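Invasion-associated protein (Mycobacterium tuberculosis, PDB 4LJ1) probably binds cell-wall peptidoglycan through an NlpC/p60 domain that lacks catalytic activity. Local coordinates at residues Q75-Q80 and L128-G133. Sequence-based numbering, arbitrary orientation.
Sequences QKVLPQ and LVRVLG
With chi1 of Arg130 at -174°, CG is anti to the backbone N; a bend at chi3 (-54°) then folds the chain back across Val77, the two side chains crossing at about a right angle. Val77 CG2 sits 3.6 Å from Arg130 CB and also against one face of the guanidinium, offset toward its rim, while CG1 touches NH2. A compact, branched valine suits this buried spot, offering one methyl to the aliphatic stem and both to the charged end. Asp86 takes NE in a salt bridge and the carbonyl of Gln81 takes NH2, fixing the guanidinium's rotation. Gln75 runs alongside; its amide suits a partly exposed edge because OE1 accepts from water 2, itself acceptor of Arg130 NH1, while NE2 donates to water 3, which donates to Arg130 O.

Strands 75-77 and 128-130 form a short antiparallel ribbon in the NlpC/p60 domain, tied to outermost strand 87-90 of the four-stranded sheet by backbone hydrogen bonding between Val129 and Leu87. Val77 and Leu128 are a hydrogen-bonded pair, N to O at 2.9 Å both ways. Arg130 N donates to Gln75 O in the carbonyl plane (2.9 Å). Leu128 CD1 meets Pro79 CG at 4.0 Å, leucine's branch reaching the rigid ring where a 3-10 segment begins.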
ATOM      1  N   GLN A  75       4.098  -3.373 -12.498  1.00 12.34           N
ATOM      2  CA  GLN A  75       3.193  -3.627 -13.656  1.00 12.43           C
ATOM      3  C   GLN A  75       2.015  -2.680 -13.555  1.00 10.85           C
ATOM      4  O   GLN A  75       1.292  -2.690 -12.572  1.00 11.61           O
ATOM      5  CB  GLN A  75       2.631  -5.070 -13.665  1.00 14.78           C
ATOM      6  CG  GLN A  75       1.693  -5.356 -14.847  1.00 17.52           C
ATOM      7  CD  GLN A  75       0.787  -6.584 -14.721  0.50 14.64           C
ATOM      8  OE1 GLN A  75      -0.315  -6.633 -15.297  0.50 15.15           O
ATOM      9  NE2 GLN A  75       1.253  -7.584 -14.008  0.50 15.59           N
ATOM     10  N   LYS A  76       1.825  -1.868 -14.575  1.00 10.00           N
ATOM     11  CA  LYS A  76       0.788  -0.845 -14.570  1.00  9.85           C
ATOM     12  C   LYS A  76      -0.553  -1.404 -14.999  1.00  9.37           C
ATOM     13  O   LYS A  76      -0.636  -2.124 -15.992  1.00 11.71           O
ATOM     14  CB  LYS A  76       1.170   0.313 -15.496  1.00 11.81           C
ATOM     15  CG  LYS A  76       2.541   0.914 -15.228  1.00 10.97           C
ATOM     16  CD  LYS A  76       2.636   1.497 -13.825  1.00 12.01           C
ATOM     17  CE  LYS A  76       3.935   2.269 -13.620  1.00 13.21           C
ATOM     18  NZ  LYS A  76       5.172   1.435 -13.728  1.00 13.47           N
ATOM     19  N   VAL A  77      -1.593  -1.033 -14.276  1.00  8.84           N
ATOM     20  CA  VAL A  77      -2.969  -1.500 -14.465  1.00 10.86           C
ATOM     21  C   VAL A  77      -3.886  -0.264 -14.544  1.00  9.06           C
ATOM     22  O   VAL A  77      -3.859   0.599 -13.668  1.00  9.94           O
ATOM     23  CB  VAL A  77      -3.396  -2.273 -13.164  1.00 13.30           C
ATOM     24  CG1 VAL A  77      -4.892  -2.606 -13.134  1.00 14.94           C
ATOM     25  CG2 VAL A  77      -2.525  -3.518 -12.979  1.00 15.53           C
ATOM     26  N   LEU A  78      -4.720  -0.168 -15.563  1.00 10.20           N
ATOM     27  CA  LEU A  78      -5.724   0.889 -15.634  1.00 10.63           C
ATOM     28  C   LEU A  78      -6.810   0.675 -14.590  1.00 10.49           C
ATOM     29  O   LEU A  78      -7.131  -0.461 -14.267  1.00 11.39           O
ATOM     30  CB  LEU A  78      -6.348   0.954 -17.040  1.00 11.79           C
ATOM     31  CG  LEU A  78      -5.394   1.455 -18.133  1.00 12.48           C
ATOM     32  CD1 LEU A  78      -5.848   0.997 -19.513  1.00 16.01           C
ATOM     33  CD2 LEU A  78      -5.261   2.970 -18.054  1.00 15.03           C
ATOM     34  N   PRO A  79      -7.404   1.750 -14.065  1.00 11.40           N
ATOM     35  CA  PRO A  79      -8.430   1.590 -13.028  1.00 11.53           C
ATOM     36  C   PRO A  79      -9.590   0.656 -13.381  1.00 11.99           C
ATOM     37  O   PRO A  79     -10.079  -0.069 -12.525  1.00 12.17           O
ATOM     38  CB  PRO A  79      -8.905   3.020 -12.788  1.00 12.90           C
ATOM     39  CG  PRO A  79      -7.688   3.857 -13.076  1.00 12.97           C
ATOM     40  CD  PRO A  79      -7.015   3.162 -14.240  1.00 12.89           C
ATOM     41  N   GLN A  80     -10.006   0.641 -14.645  1.00 10.46           N
ATOM     42  CA  GLN A  80     -11.107  -0.228 -15.040  1.00 11.83           C
ATOM     43  C   GLN A  80     -10.779  -1.716 -15.011  1.00 11.70           C
ATOM     44  O   GLN A  80     -11.662  -2.564 -15.149  1.00 14.72           O
ATOM     45  CB  GLN A  80     -11.611   0.175 -16.421  1.00 12.81           C
ATOM     46  CG  GLN A  80     -12.472   1.435 -16.418  1.00 14.15           C
ATOM     47  CD  GLN A  80     -13.891   1.164 -15.945  1.00 14.66           C
ATOM     48  OE1 GLN A  80     -14.652   0.423 -16.586  1.00 16.40           O
ATOM     49  NE2 GLN A  80     -14.256   1.759 -14.821  1.00 15.60           N
ATOM     50  N   LEU A 128      -2.764   1.924 -11.372  1.00  8.22           N
ATOM     51  CA  LEU A 128      -2.460   1.094 -10.219  1.00  7.69           C
ATOM     52  C   LEU A 128      -1.264   0.216 -10.573  1.00  7.81           C
ATOM     53  O   LEU A 128      -0.878   0.104 -11.755  1.00  8.63           O
ATOM     54  CB  LEU A 128      -3.667   0.247  -9.815  1.00  8.45           C
ATOM     55  CG  LEU A 128      -4.907   0.950  -9.233  1.00  9.43           C
ATOM     56  CD1 LEU A 128      -5.735   1.600 -10.346  1.00 12.35           C
ATOM     57  CD2 LEU A 128      -5.755  -0.014  -8.403  1.00 10.87           C
ATOM     58  N   VAL A 129      -0.717  -0.461  -9.565  1.00  7.44           N
ATOM     59  CA  VAL A 129       0.334  -1.447  -9.802  1.00  7.82           C
ATOM     60  C   VAL A 129      -0.144  -2.808  -9.352  1.00  8.38           C
ATOM     61  O   VAL A 129      -0.662  -2.970  -8.252  1.00  9.01           O
ATOM     62  CB  VAL A 129       1.636  -1.096  -9.068  1.00  9.33           C
ATOM     63  CG1 VAL A 129       2.574  -2.305  -8.937  1.00 10.54           C
ATOM     64  CG2 VAL A 129       2.303   0.077  -9.765  1.00 11.09           C
ATOM     65  N   ARG A 130       0.066  -3.811 -10.199  1.00  9.04           N
ATOM     66  CA  ARG A 130      -0.163  -5.191  -9.842  1.00 10.72           C
ATOM     67  C   ARG A 130       1.154  -5.843  -9.467  1.00 10.24           C
ATOM     68  O   ARG A 130       2.064  -5.950 -10.274  1.00 12.03           O
ATOM     69  CB  ARG A 130      -0.799  -5.967 -10.984  1.00 13.13           C
ATOM     70  CG  ARG A 130      -1.166  -7.390 -10.557  1.00 14.83           C
ATOM     71  CD  ARG A 130      -2.337  -7.949 -11.304  1.00 14.47           C
ATOM     72  NE  ARG A 130      -3.472  -7.065 -11.219  1.00 11.24           N
ATOM     73  CZ  ARG A 130      -4.360  -6.892 -12.183  1.00 12.21           C
ATOM     74  NH1 ARG A 130      -4.314  -7.601 -13.312  1.00 16.61           N
ATOM     75  NH2 ARG A 130      -5.334  -6.028 -11.979  1.00 12.30           N
ATOM     76  N   VAL A 131       1.240  -6.303  -8.237  1.00 12.80           N
ATOM     77  CA  VAL A 131       2.450  -6.849  -7.687  1.00 14.46           C
ATOM     78  C   VAL A 131       2.575  -8.338  -7.998  1.00 15.95           C
ATOM     79  O   VAL A 131       3.640  -8.808  -8.388  1.00 19.95           O
ATOM     80  CB  VAL A 131       2.438  -6.628  -6.159  1.00 15.02           C
ATOM     81  CG1 VAL A 131       3.660  -7.226  -5.508  1.00 17.39           C
ATOM     82  CG2 VAL A 131       2.333  -5.143  -5.851  1.00 17.21           C
ATOM     83  N   LEU A 132       1.479  -9.069  -7.850  1.00 16.79           N
ATOM     84  CA  LEU A 132       1.519 -10.521  -8.006  1.00 19.62           C
ATOM     85  C   LEU A 132       1.290 -10.959  -9.440  1.00 23.94           C
ATOM     86  O   LEU A 132       0.431 -10.416 -10.132  1.00 28.55           O
ATOM     87  CB  LEU A 132       0.490 -11.167  -7.091  1.00 20.52           C
ATOM     88  CG  LEU A 132       0.808 -10.952  -5.612  1.00 25.12           C
ATOM     89  CD1 LEU A 132      -0.332 -11.418  -4.719  1.00 31.91           C
ATOM     90  CD2 LEU A 132       2.102 -11.645  -5.235  1.00 27.42           C
ATOM     91  N   GLY A 133       2.070 -11.952  -9.867  1.00 30.90           N
ATOM     92  CA  GLY A 133       1.960 -12.513 -11.204  1.00 33.88           C
ATOM     93  C   GLY A 133       2.857 -11.781 -12.174  1.00 39.03           C
ATOM     94  O   GLY A 133       3.524 -12.408 -12.991  1.00 42.69           O
TER
HETATM   95  O   HOH W   1       4.711  -5.365 -10.567  1.00 18.71           O
HETATM   96  O   HOH W   2      -2.156  -8.984 -15.020  1.00 37.73           O
HETATM   97  O   HOH W   3       3.277  -8.542 -11.741  1.00 45.13           O